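Local coordinates for protein metallo-carboxypeptidase (Pseudomonas aeruginosa, PDB 4A39) that probably acts as a zinc-dependent carboxypeptidase of the M14 family, removing residues from the C-terminus of peptide or protein substrates, at residues L209-L214 with L383-R388; E191-R196 with D375-L380; G73-A76 with A80-G83; Q47-F52 with L69-Q74. All blocks are in the same frame, centred on the assembly; numbering follows the deposited sequence.

In the fold
Contacts 1 and 2 lie in the zinc carboxypeptidase domain, contacts 3 and 4 in the N-terminal domain, on the opposite side of the chain's centre; the centres of contacts 1 and 4 are about 42 Å apart. Contacts 1 and 2 meet where Leu214 CD1 packs 4.1 Å from Leu377 CD2. Contacts 3 and 4 are more closely joined: they share Gly73 and Gln74, their centres are about 7 Å apart, and Ser75 OG probably hydrogen-bonds to Gln50 OE1 at 2.7 Å. None of the four includes a zinc ligand, but 47-52 has an indirect tie to the pocket: His48 touches Arg231, a residue that lines the site of the bound (2-guanidinoethylmercapto)succinic acid.

Contact 1: L209-L214 with L383-R388; sequences LEKADL and LVDELR
The flat group here is the carboxylate of Asp385, and Lys211 comes to its oxygen side: NZ lies 2.6 Å from OD1 and uses the syn lone pair of that oxygen, the one on the side of OD2. Lys211 NZ is also 3.3 Å from Asp385 OD2, so the salt bridge is lopsided, with the short hydrogen bond going to OD1. The lysine chain is extended all the way past CG, and its first torsion (chi1 -56°) sets CG beside the backbone N, which sends the ammonium group across to the aspartate. On the way it runs over Val384 at about a right angle: Lys211 CB is 3.9 Å from Val384 CG2, and Lys211 CD is 4.0 Å from Val384 CG1. The same CG2 has Ala212 CB as a looser neighbour at 4.4 Å.

In the alpha/beta fold of zinc carboxypeptidases this is the place where helix 203-211 gives way to strand 212-217 of the central sheet, and where the chain leaves its last helix, 366-383, for the C-terminus. Val384 also packs on Leu171 of the adjoining strand 171-177, so it is sunk in the apolar layer while the ion pair beside it lies toward the surface. The turn that carries the aspartate is kept by Glu386 N, bonded to Leu383 O at 2.8 Å. Farther along the tail, Arg388 NE makes a salt bridge with Asp267, and Arg388 NH2 hydrogen-bonds to the carbonyl oxygens of Val266 and Tyr340.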
loop_
_atom_site.group_PDB
_atom_site.type_symbol
_atom_site.label_atom_id
_atom_site.label_comp_id
_atom_site.label_asym_id
_atom_site.label_seq_id
_atom_site.Cartn_x
_atom_site.Cartn_y
_atom_site.Cartn_z
ATOM N N LEU A 209 6.174 23.095 4.359
ATOM C CA LEU A 209 5.914 23.605 3.022
ATOM C C LEU A 209 6.577 24.937 2.689
ATOM O O LEU A 209 6.533 25.384 1.542
ATOM C CB LEU A 209 4.403 23.674 2.789
ATOM C CG LEU A 209 3.745 22.289 2.864
ATOM C CD1 LEU A 209 2.241 22.425 2.720
ATOM C CD2 LEU A 209 4.314 21.386 1.773
ATOM N N GLU A 210 7.187 25.577 3.681
ATOM C CA GLU A 210 7.885 26.830 3.417
ATOM C C GLU A 210 9.217 26.467 2.769
ATOM O O GLU A 210 9.831 27.284 2.079
ATOM C CB GLU A 210 8.150 27.609 4.713
ATOM C CG GLU A 210 6.936 28.307 5.303
ATOM C CD GLU A 210 7.275 29.124 6.541
ATOM O OE1 GLU A 210 7.802 28.546 7.517
ATOM O OE2 GLU A 210 7.014 30.346 6.541
ATOM N N LYS A 211 9.649 25.226 2.981
ATOM C CA LYS A 211 10.919 24.757 2.448
ATOM C C LYS A 211 10.816 23.601 1.459
ATOM O O LYS A 211 11.784 23.287 0.771
ATOM C CB LYS A 211 11.831 24.350 3.605
ATOM C CG LYS A 211 12.041 25.469 4.608
ATOM C CD LYS A 211 12.790 25.010 5.845
ATOM C CE LYS A 211 12.975 26.175 6.807
ATOM N NZ LYS A 211 13.759 25.791 8.010
ATOM N N ALA A 212 9.648 22.974 1.370
ATOM C CA ALA A 212 9.503 21.850 0.456
ATOM C C ALA A 212 8.148 21.725 -0.217
ATOM O O ALA A 212 7.141 22.226 0.280
ATOM C CB ALA A 212 9.820 20.555 1.194
ATOM N N ASP A 213 8.150 21.061 -1.371
ATOM C CA ASP A 213 6.937 20.787 -2.131
ATOM C C ASP A 213 6.768 19.274 -2.078
ATOM O O ASP A 213 7.756 18.538 -2.004
ATOM C CB ASP A 213 7.074 21.189 -3.602
ATOM C CG ASP A 213 7.176 22.684 -3.804
ATOM O OD1 ASP A 213 6.788 23.447 -2.899
ATOM O OD2 ASP A 213 7.633 23.091 -4.893
ATOM N N LEU A 214 5.528 18.804 -2.119
ATOM C CA LEU A 214 5.287 17.369 -2.098
ATOM C C LEU A 214 4.862 16.895 -3.480
ATOM O O LEU A 214 4.027 17.525 -4.130
ATOM C CB LEU A 214 4.196 17.022 -1.085
ATOM C CG LEU A 214 4.376 17.578 0.328
ATOM C CD1 LEU A 214 3.211 17.118 1.185
ATOM C CD2 LEU A 214 5.700 17.117 0.922
ATOM N N LEU A 383 12.651 16.827 10.010
ATOM C CA LEU A 383 13.881 16.561 9.269
ATOM C C LEU A 383 14.140 17.446 8.054
ATOM O O LEU A 383 15.206 17.356 7.450
ATOM C CB LEU A 383 13.890 15.108 8.784
ATOM C CG LEU A 383 13.522 13.984 9.752
ATOM C CD1 LEU A 383 13.591 12.656 9.011
ATOM C CD2 LEU A 383 14.465 13.985 10.941
ATOM N N VAL A 384 13.181 18.293 7.692
ATOM C CA VAL A 384 13.331 19.124 6.500
ATOM C C VAL A 384 14.676 19.836 6.320
ATOM O O VAL A 384 15.231 19.830 5.219
ATOM C CB VAL A 384 12.182 20.162 6.393
ATOM C CG1 VAL A 384 12.402 21.304 7.365
ATOM C CG2 VAL A 384 12.080 20.666 4.962
ATOM N N ASP A 385 15.208 20.434 7.382
ATOM C CA ASP A 385 16.484 21.145 7.281
ATOM C C ASP A 385 17.703 20.232 7.148
ATOM O O ASP A 385 18.812 20.708 6.884
ATOM C CB ASP A 385 16.688 22.059 8.493
ATOM C CG ASP A 385 15.615 23.122 8.610
ATOM O OD1 ASP A 385 15.308 23.766 7.589
ATOM O OD2 ASP A 385 15.087 23.322 9.728
ATOM N N GLU A 386 17.500 18.931 7.328
ATOM C CA GLU A 386 18.598 17.965 7.254
ATOM C C GLU A 386 18.630 17.153 5.960
ATOM O O GLU A 386 19.613 16.469 5.682
ATOM C CB GLU A 386 18.512 16.994 8.436
ATOM C CG GLU A 386 18.562 17.656 9.801
ATOM C CD GLU A 386 18.249 16.689 10.926
ATOM O OE1 GLU A 386 18.903 15.628 11.008
ATOM O OE2 GLU A 386 17.349 16.995 11.735
ATOM N N LEU A 387 17.560 17.218 5.174
ATOM C CA LEU A 387 17.492 16.448 3.932
ATOM C C LEU A 387 18.560 16.807 2.904
ATOM O O LEU A 387 18.986 15.951 2.123
ATOM C CB LEU A 387 16.095 16.574 3.319
ATOM C CG LEU A 387 15.003 15.952 4.196
ATOM C CD1 LEU A 387 13.639 16.236 3.594
ATOM C CD2 LEU A 387 15.236 14.453 4.328
ATOM N N ARG A 388 18.980 18.071 2.904
ATOM C CA ARG A 388 20.025 18.557 2.002
ATOM C C ARG A 388 20.945 19.509 2.759
ATOM O O ARG A 388 20.565 20.053 3.801
ATOM C CB ARG A 388 19.427 19.293 0.798
ATOM C CG ARG A 388 18.807 18.396 -0.260
ATOM C CD ARG A 388 19.825 17.463 -0.915
ATOM N NE ARG A 388 19.166 16.614 -1.904
ATOM C CZ ARG A 388 19.709 15.551 -2.488
ATOM N NH1 ARG A 388 20.951 15.178 -2.196
ATOM N NH2 ARG A 388 18.993 14.841 -3.352
#

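Contact 2: E191-R196 with D375-L380; sequences EGLIER and DVLSTL
Leu193 and Leu377 meet at about a right angle, while Arg196 and Leu377 slide past each other in opposite directions. These are the pairs that join helix 185-196 to helix 366-383, two helices of the alpha/beta carboxypeptidase fold that lie on one face of the central sheet: Leu193 rests on Leu216 and Leu377 on Leu214, both in strand 212-217. The two short segments have axes 10.0 Å apart at closest, with 63° between their directions.

Leu377 and Arg196 both point at the opposite helix. Leu377 CD1 wedges between two partners, lying 3.8 Å from Leu193 CG and 3.9 Å from Arg196 CD, and it also comes 3.5 Å from Leu193 O. Arg196 starts with CG anti to the backbone N (chi1 175°) and stays extended to NE, so its aliphatic part runs alongside the leucine and carries the guanidinium beyond it to Ser378.

There the guanidinium is gripped from several directions. Asp202 pairs with NE and Glu204 with NH2, and Glu204 also hydrogen-bonds to Ser378 OG, so serine and arginine share a carboxylate. The two acids probably favour the charged form of this buried group, and the bonds at NE, NH1 and NH2 hold its plane. The bond across the helices is nearly straight: Arg196 NH1 donates to Ser378 OG at 2.8 Å, with an N-H...O angle of 166° and the oxygen only slightly out of the guanidinium plane.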
loop_
_atom_site.group_PDB
_atom_site.type_symbol
_atom_site.label_atom_id
_atom_site.label_comp_id
_atom_site.label_asym_id
_atom_site.label_seq_id
_atom_site.Cartn_x
_atom_site.Cartn_y
_atom_site.Cartn_z
ATOM N N GLU A 191 -4.335 8.628 1.472
ATOM C CA GLU A 191 -5.543 9.382 1.804
ATOM C C GLU A 191 -5.344 10.167 3.104
ATOM O O GLU A 191 -5.778 11.310 3.220
ATOM C CB GLU A 191 -6.757 8.450 1.940
ATOM C CG GLU A 191 -8.036 9.176 2.365
ATOM C CD GLU A 191 -9.256 8.278 2.389
ATOM O OE1 GLU A 191 -9.566 7.663 1.347
ATOM O OE2 GLU A 191 -9.912 8.191 3.448
ATOM N N GLY A 192 -4.683 9.551 4.078
ATOM C CA GLY A 192 -4.439 10.224 5.342
ATOM C C GLY A 192 -3.512 11.408 5.159
ATOM O O GLY A 192 -3.721 12.482 5.736
ATOM N N LEU A 193 -2.480 11.204 4.347
ATOM C CA LEU A 193 -1.499 12.240 4.064
ATOM C C LEU A 193 -2.194 13.443 3.421
ATOM O O LEU A 193 -2.059 14.580 3.883
ATOM C CB LEU A 193 -0.423 11.661 3.132
ATOM C CG LEU A 193 0.847 12.450 2.810
ATOM C CD1 LEU A 193 1.899 11.491 2.259
ATOM C CD2 LEU A 193 0.545 13.550 1.813
ATOM N N ILE A 194 -2.965 13.188 2.369
ATOM C CA ILE A 194 -3.661 14.259 1.665
ATOM C C ILE A 194 -4.726 14.949 2.513
ATOM O O ILE A 194 -4.866 16.171 2.461
ATOM C CB ILE A 194 -4.287 13.735 0.343
ATOM C CG1 ILE A 194 -3.200 13.611 -0.727
ATOM C CG2 ILE A 194 -5.365 14.682 -0.157
ATOM C CD1 ILE A 194 -2.121 12.610 -0.409
ATOM N N GLU A 195 -5.473 14.186 3.303
ATOM C CA GLU A 195 -6.505 14.799 4.124
ATOM C C GLU A 195 -5.928 15.750 5.166
ATOM O O GLU A 195 -6.590 16.711 5.557
ATOM C CB GLU A 195 -7.360 13.735 4.811
ATOM C CG GLU A 195 -8.095 12.839 3.837
ATOM C CD GLU A 195 -9.262 12.114 4.472
ATOM O OE1 GLU A 195 -9.180 11.783 5.675
ATOM O OE2 GLU A 195 -10.256 11.863 3.759
ATOM N N ARG A 196 -4.704 15.495 5.620
ATOM C CA ARG A 196 -4.100 16.381 6.611
ATOM C C ARG A 196 -3.863 17.770 6.028
ATOM O O ARG A 196 -3.870 18.767 6.755
ATOM C CB ARG A 196 -2.774 15.820 7.136
ATOM C CG ARG A 196 -2.078 16.801 8.072
ATOM C CD ARG A 196 -0.899 16.217 8.826
ATOM N NE ARG A 196 -0.284 17.246 9.660
ATOM C CZ ARG A 196 0.744 17.048 10.478
ATOM N NH1 ARG A 196 1.292 15.845 10.592
ATOM N NH2 ARG A 196 1.225 18.059 11.188
ATOM N N ASP A 375 1.477 10.917 10.439
ATOM C CA ASP A 375 2.630 10.954 11.331
ATOM C C ASP A 375 3.924 11.050 10.534
ATOM O O ASP A 375 4.919 11.597 11.013
ATOM C CB ASP A 375 2.653 9.731 12.256
ATOM C CG ASP A 375 1.526 9.752 13.277
ATOM O OD1 ASP A 375 1.130 10.861 13.704
ATOM O OD2 ASP A 375 1.048 8.668 13.668
ATOM N N VAL A 376 3.914 10.517 9.318
ATOM C CA VAL A 376 5.093 10.601 8.468
ATOM C C VAL A 376 5.302 12.070 8.096
ATOM O O VAL A 376 6.434 12.549 8.028
ATOM C CB VAL A 376 4.924 9.748 7.187
ATOM C CG1 VAL A 376 5.950 10.161 6.139
ATOM C CG2 VAL A 376 5.104 8.271 7.524
ATOM N N LEU A 377 4.209 12.790 7.859
ATOM C CA LEU A 377 4.312 14.204 7.518
ATOM C C LEU A 377 4.954 14.956 8.678
ATOM O O LEU A 377 5.773 15.847 8.463
ATOM C CB LEU A 377 2.934 14.793 7.198
ATOM C CG LEU A 377 2.386 14.460 5.806
ATOM C CD1 LEU A 377 0.989 15.039 5.641
ATOM C CD2 LEU A 377 3.321 15.026 4.749
ATOM N N SER A 378 4.587 14.590 9.904
ATOM C CA SER A 378 5.162 15.232 11.082
ATOM C C SER A 378 6.664 14.975 11.124
ATOM O O SER A 378 7.447 15.865 11.462
ATOM C CB SER A 378 4.521 14.696 12.365
ATOM O OG SER A 378 3.196 15.174 12.519
ATOM N N THR A 379 7.059 13.753 10.776
ATOM C CA THR A 379 8.466 13.374 10.773
ATOM C C THR A 379 9.246 14.172 9.731
ATOM O O THR A 379 10.354 14.643 10.000
ATOM C CB THR A 379 8.626 11.859 10.502
ATOM O OG1 THR A 379 7.993 11.126 11.562
ATOM C CG2 THR A 379 10.102 11.471 10.432
ATOM N N LEU A 380 8.667 14.334 8.547
ATOM C CA LEU A 380 9.332 15.089 7.489
ATOM C C LEU A 380 9.497 16.556 7.871
ATOM O O LEU A 380 10.468 17.205 7.469
ATOM C CB LEU A 380 8.548 14.985 6.176
ATOM C CG LEU A 380 8.432 13.589 5.556
ATOM C CD1 LEU A 380 7.639 13.678 4.262
ATOM C CD2 LEU A 380 9.817 13.012 5.297
#

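Contact 3: G73-A76 with A80-G83; sequences GQSA and AWSG
A single hydrogen bond between two buried side chains, Trp81 and Ser75, makes this short-range contact within the connection from strand 65-69 to strand 87-89 of the N-terminal domain. This domain is the all-beta module that cytosolic carboxypeptidases carry ahead of their catalytic part, and the bond ties Ser75 to Trp81 across the few residues that separate them in this connection.

The indole presents its nitrogen edge to the serine. Trp81 NE1 donates to Ser75 OG at 2.9 Å, but the N-H...O angle is only 136° and the oxygen stands 29° out of the ring plane, so the bond is bent. That is consistent with a shared N-H: NE1 also bonds to Ala72 O. Close by, Ser75 CB is 3.8 Å from Trp81 NE1 and 4.2 Å from Trp81 CZ2, so the methylene sits near the NE1 corner of the indole. The first torsion of Ser75 puts OG between the backbone N and the carbonyl carbon, with the hydroxyl turned to the tryptophan.

The tryptophan ring itself also meets the rings of Tyr102 and Tyr122, both inclined to it rather than parallel. Ser75 OG has its stronger polar partner in Gln50 OE1 of the neighbouring loop, and a further one in Ala72 O. The hydroxyl has a single proton, for which Gln50 OE1 and Ala72 O compete or which they share, while its oxygen accepts the indole N-H; this set of partners probably restricts the rotation of the buried hydroxyl.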
loop_
_atom_site.group_PDB
_atom_site.type_symbol
_atom_site.label_atom_id
_atom_site.label_comp_id
_atom_site.label_asym_id
_atom_site.label_seq_id
_atom_site.Cartn_x
_atom_site.Cartn_y
_atom_site.Cartn_z
ATOM N N GLY A 73 -2.285 -22.607 0.027
ATOM C CA GLY A 73 -0.955 -23.191 0.091
ATOM C C GLY A 73 -0.085 -22.911 -1.126
ATOM O O GLY A 73 1.139 -23.031 -1.051
ATOM N N GLN A 74 -0.706 -22.547 -2.246
ATOM C CA GLN A 74 0.036 -22.259 -3.475
ATOM C C GLN A 74 0.202 -20.767 -3.724
ATOM O O GLN A 74 0.706 -20.368 -4.772
ATOM C CB GLN A 74 -0.674 -22.857 -4.694
ATOM C CG GLN A 74 -0.818 -24.367 -4.701
ATOM C CD GLN A 74 -1.525 -24.858 -5.952
ATOM O OE1 GLN A 74 -2.689 -24.532 -6.194
ATOM N NE2 GLN A 74 -0.819 -25.638 -6.760
ATOM N N SER A 75 -0.228 -19.940 -2.774
ATOM C CA SER A 75 -0.124 -18.495 -2.942
ATOM C C SER A 75 1.320 -18.002 -2.945
ATOM O O SER A 75 2.244 -18.732 -2.584
ATOM C CB SER A 75 -0.915 -17.773 -1.847
ATOM O OG SER A 75 -0.300 -17.929 -0.580
ATOM N N ALA A 76 1.504 -16.747 -3.342
ATOM C CA ALA A 76 2.836 -16.154 -3.423
ATOM C C ALA A 76 3.594 -16.146 -2.103
ATOM O O ALA A 76 4.812 -16.328 -2.080
ATOM C CB ALA A 76 2.737 -14.730 -3.969
ATOM N N ALA A 80 2.829 -16.736 5.070
ATOM C CA ALA A 80 2.261 -15.583 5.763
ATOM C C ALA A 80 0.826 -15.783 6.240
ATOM O O ALA A 80 0.266 -14.905 6.898
ATOM C CB ALA A 80 2.334 -14.350 4.868
ATOM N N TRP A 81 0.222 -16.926 5.916
ATOM C CA TRP A 81 -1.159 -17.173 6.333
ATOM C C TRP A 81 -1.269 -17.465 7.822
ATOM O O TRP A 81 -2.306 -17.213 8.435
ATOM C CB TRP A 81 -1.772 -18.335 5.546
ATOM C CG TRP A 81 -1.973 -18.060 4.080
ATOM C CD1 TRP A 81 -1.418 -18.744 3.036
ATOM C CD2 TRP A 81 -2.806 -17.045 3.496
ATOM N NE1 TRP A 81 -1.851 -18.222 1.839
ATOM C CE2 TRP A 81 -2.703 -17.180 2.090
ATOM C CE3 TRP A 81 -3.628 -16.037 4.021
ATOM C CZ2 TRP A 81 -3.394 -16.344 1.201
ATOM C CZ3 TRP A 81 -4.314 -15.203 3.135
ATOM C CH2 TRP A 81 -4.190 -15.365 1.740
ATOM N N SER A 82 -0.204 -18.005 8.400
ATOM C CA SER A 82 -0.202 -18.309 9.823
ATOM C C SER A 82 -0.319 -17.007 10.615
ATOM O O SER A 82 0.456 -16.072 10.407
ATOM C CB SER A 82 1.086 -19.045 10.204
ATOM O OG SER A 82 1.121 -19.325 11.592
ATOM N N GLY A 83 -1.304 -16.946 11.506
ATOM C CA GLY A 83 -1.501 -15.756 12.314
ATOM C C GLY A 83 -2.337 -14.678 11.648
ATOM O O GLY A 83 -2.603 -13.630 12.243
#

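Contact 4: Q47-F52 with L69-Q74; sequences QHFQWF and LVNAGQ
Phe49 leaves its backbone with chi1 at 71°, which places CG between the backbone N and the carbonyl carbon and swings the ring from CB toward the turn at 69-74. The contacts come at the far end of the ring. CE1 of Phe49 is 3.4 Å from Asn71 O, which lies at the ring edge in its plane, and 3.7 Å from Asn71 ND2. CE2 of Phe49 reaches Gln74 O at 3.4 Å, and the tip, Phe49 CZ, meets Gln74 C at the same 3.4 Å. The Asn71 amide lies nearly parallel to the ring, 19° off; its OD1 is bonded to Ile40 N.

Farther along, Phe52 offers a ring face to Leu69: CD1 of the leucine stands 3.9 Å from the centroid of the Phe52 ring, 20° off the normal, a CH-pi contact. Leu69 to Ala72 form a type I beta turn that follows strand 65-69 in the N-terminal domain, and this loop packs on the one before strand 53-57.

No direct hydrogen bond joins the two segments. One water donates both its protons across, to Gln47 O at 3.0 Å and to Gln74 O at 3.2 Å. The C-H edge at Phe49 CE1, turned to Asn71 O, suggests a weak electrostatic attraction, whereas Gln74 meets the ring by packing; ring and water together join backbones that make no direct bond here.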
loop_
_atom_site.group_PDB
_atom_site.type_symbol
_atom_site.label_atom_id
_atom_site.label_comp_id
_atom_site.label_asym_id
_atom_site.label_seq_id
_atom_site.Cartn_x
_atom_site.Cartn_y
_atom_site.Cartn_z
ATOM N N GLN A 47 1.638 -15.571 -12.361
ATOM C CA GLN A 47 1.243 -16.653 -11.461
ATOM C C GLN A 47 0.898 -16.240 -10.036
ATOM O O GLN A 47 0.293 -17.014 -9.293
ATOM C CB GLN A 47 2.350 -17.713 -11.402
ATOM C CG GLN A 47 3.668 -17.188 -10.843
ATOM C CD GLN A 47 4.362 -18.187 -9.941
ATOM O OE1 GLN A 47 4.752 -19.273 -10.376
ATOM N NE2 GLN A 47 4.515 -17.826 -8.670
ATOM N N HIS A 48 1.278 -15.024 -9.655
ATOM C CA HIS A 48 1.039 -14.542 -8.296
ATOM C C HIS A 48 -0.406 -14.453 -7.842
ATOM O O HIS A 48 -1.308 -14.188 -8.626
ATOM C CB HIS A 48 1.620 -13.138 -8.099
ATOM C CG HIS A 48 3.019 -12.972 -8.591
ATOM N ND1 HIS A 48 3.317 -12.708 -9.911
ATOM C CD2 HIS A 48 4.204 -13.005 -7.935
ATOM C CE1 HIS A 48 4.626 -12.585 -10.046
ATOM N NE2 HIS A 48 5.186 -12.760 -8.864
ATOM N N PHE A 49 -0.599 -14.662 -6.546
ATOM C CA PHE A 49 -1.898 -14.500 -5.920
ATOM C C PHE A 49 -1.788 -14.593 -4.412
ATOM O O PHE A 49 -0.888 -15.246 -3.879
ATOM C CB PHE A 49 -2.954 -15.493 -6.446
ATOM C CG PHE A 49 -2.757 -16.926 -6.015
ATOM C CD1 PHE A 49 -3.327 -17.399 -4.835
ATOM C CD2 PHE A 49 -2.081 -17.823 -6.832
ATOM C CE1 PHE A 49 -3.233 -18.747 -4.483
ATOM C CE2 PHE A 49 -1.981 -19.169 -6.491
ATOM C CZ PHE A 49 -2.559 -19.635 -5.316
ATOM N N GLN A 50 -2.690 -13.882 -3.745
ATOM C CA GLN A 50 -2.784 -13.861 -2.289
ATOM C C GLN A 50 -4.001 -13.012 -1.938
ATOM O O GLN A 50 -4.805 -13.391 -1.091
ATOM C CB GLN A 50 -1.531 -13.259 -1.649
ATOM C CG GLN A 50 -1.510 -13.403 -0.125
ATOM C CD GLN A 50 -0.503 -14.432 0.371
ATOM O OE1 GLN A 50 0.037 -15.223 -0.403
ATOM N NE2 GLN A 50 -0.251 -14.424 1.677
ATOM N N TRP A 51 -4.127 -11.863 -2.600
ATOM C CA TRP A 51 -5.256 -10.963 -2.383
ATOM C C TRP A 51 -6.566 -11.609 -2.826
ATOM O O TRP A 51 -6.626 -12.261 -3.865
ATOM C CB TRP A 51 -5.043 -9.644 -3.153
ATOM C CG TRP A 51 -6.287 -8.798 -3.274
ATOM C CD1 TRP A 51 -7.222 -8.848 -4.273
ATOM C CD2 TRP A 51 -6.762 -7.827 -2.329
ATOM N NE1 TRP A 51 -8.248 -7.973 -4.005
ATOM C CE2 TRP A 51 -7.993 -7.335 -2.817
ATOM C CE3 TRP A 51 -6.269 -7.330 -1.113
ATOM C CZ2 TRP A 51 -8.741 -6.367 -2.132
ATOM C CZ3 TRP A 51 -7.014 -6.367 -0.430
ATOM C CH2 TRP A 51 -8.236 -5.898 -0.944
ATOM N N PHE A 52 -7.603 -11.449 -2.009
ATOM C CA PHE A 52 -8.927 -11.975 -2.325
ATOM C C PHE A 52 -9.936 -10.930 -1.873
ATOM O O PHE A 52 -9.648 -10.122 -0.992
ATOM C CB PHE A 52 -9.176 -13.321 -1.616
ATOM C CG PHE A 52 -9.144 -13.247 -0.112
ATOM C CD1 PHE A 52 -10.285 -12.914 0.612
ATOM C CD2 PHE A 52 -7.972 -13.535 0.581
ATOM C CE1 PHE A 52 -10.260 -12.871 2.008
ATOM C CE2 PHE A 52 -7.930 -13.495 1.972
ATOM C CZ PHE A 52 -9.080 -13.161 2.690
ATOM N N LEU A 69 -10.227 -21.211 1.739
ATOM C CA LEU A 69 -9.563 -20.808 0.503
ATOM C C LEU A 69 -8.642 -22.005 0.284
ATOM O O LEU A 69 -7.541 -22.072 0.831
ATOM C CB LEU A 69 -8.771 -19.512 0.707
ATOM C CG LEU A 69 -9.614 -18.328 1.197
ATOM C CD1 LEU A 69 -8.784 -17.049 1.134
ATOM C CD2 LEU A 69 -10.865 -18.192 0.329
ATOM N N VAL A 70 -9.129 -22.956 -0.507
ATOM C CA VAL A 70 -8.431 -24.211 -0.769
ATOM C C VAL A 70 -7.038 -24.164 -1.378
ATOM O O VAL A 70 -6.252 -25.095 -1.182
ATOM C CB VAL A 70 -9.294 -25.146 -1.649
ATOM C CG1 VAL A 70 -10.679 -25.305 -1.038
ATOM C CG2 VAL A 70 -9.379 -24.604 -3.067
ATOM N N ASN A 71 -6.714 -23.099 -2.108
ATOM C CA ASN A 71 -5.400 -23.024 -2.737
ATOM C C ASN A 71 -4.443 -22.037 -2.073
ATOM O O ASN A 71 -3.455 -21.615 -2.670
ATOM C CB ASN A 71 -5.547 -22.716 -4.235
ATOM C CG ASN A 71 -6.165 -21.357 -4.506
ATOM O OD1 ASN A 71 -6.777 -20.751 -3.625
ATOM N ND2 ASN A 71 -6.018 -20.877 -5.743
ATOM N N ALA A 72 -4.727 -21.688 -0.822
ATOM C CA ALA A 72 -3.874 -20.762 -0.081
ATOM C C ALA A 72 -2.434 -21.288 -0.017
ATOM O O ALA A 72 -1.477 -20.516 -0.018
ATOM C CB ALA A 72 -4.429 -20.560 1.332
ATOM N N GLY A 73 -2.285 -22.607 0.027
ATOM C CA GLY A 73 -0.955 -23.191 0.091
ATOM C C GLY A 73 -0.085 -22.911 -1.126
ATOM O O GLY A 73 1.139 -23.031 -1.051
ATOM N N GLN A 74 -0.706 -22.547 -2.246
ATOM C CA GLN A 74 0.036 -22.259 -3.475
ATOM C C GLN A 74 0.202 -20.767 -3.724
ATOM O O GLN A 74 0.706 -20.368 -4.772
ATOM C CB GLN A 74 -0.674 -22.857 -4.694
ATOM C CG GLN A 74 -0.818 -24.367 -4.701
ATOM C CD GLN A 74 -1.525 -24.858 -5.952
ATOM O OE1 GLN A 74 -2.689 -24.532 -6.194
ATOM N NE2 GLN A 74 -0.819 -25.638 -6.760
HETATM O O HOH W 1 1.081 -17.671 -6.455
#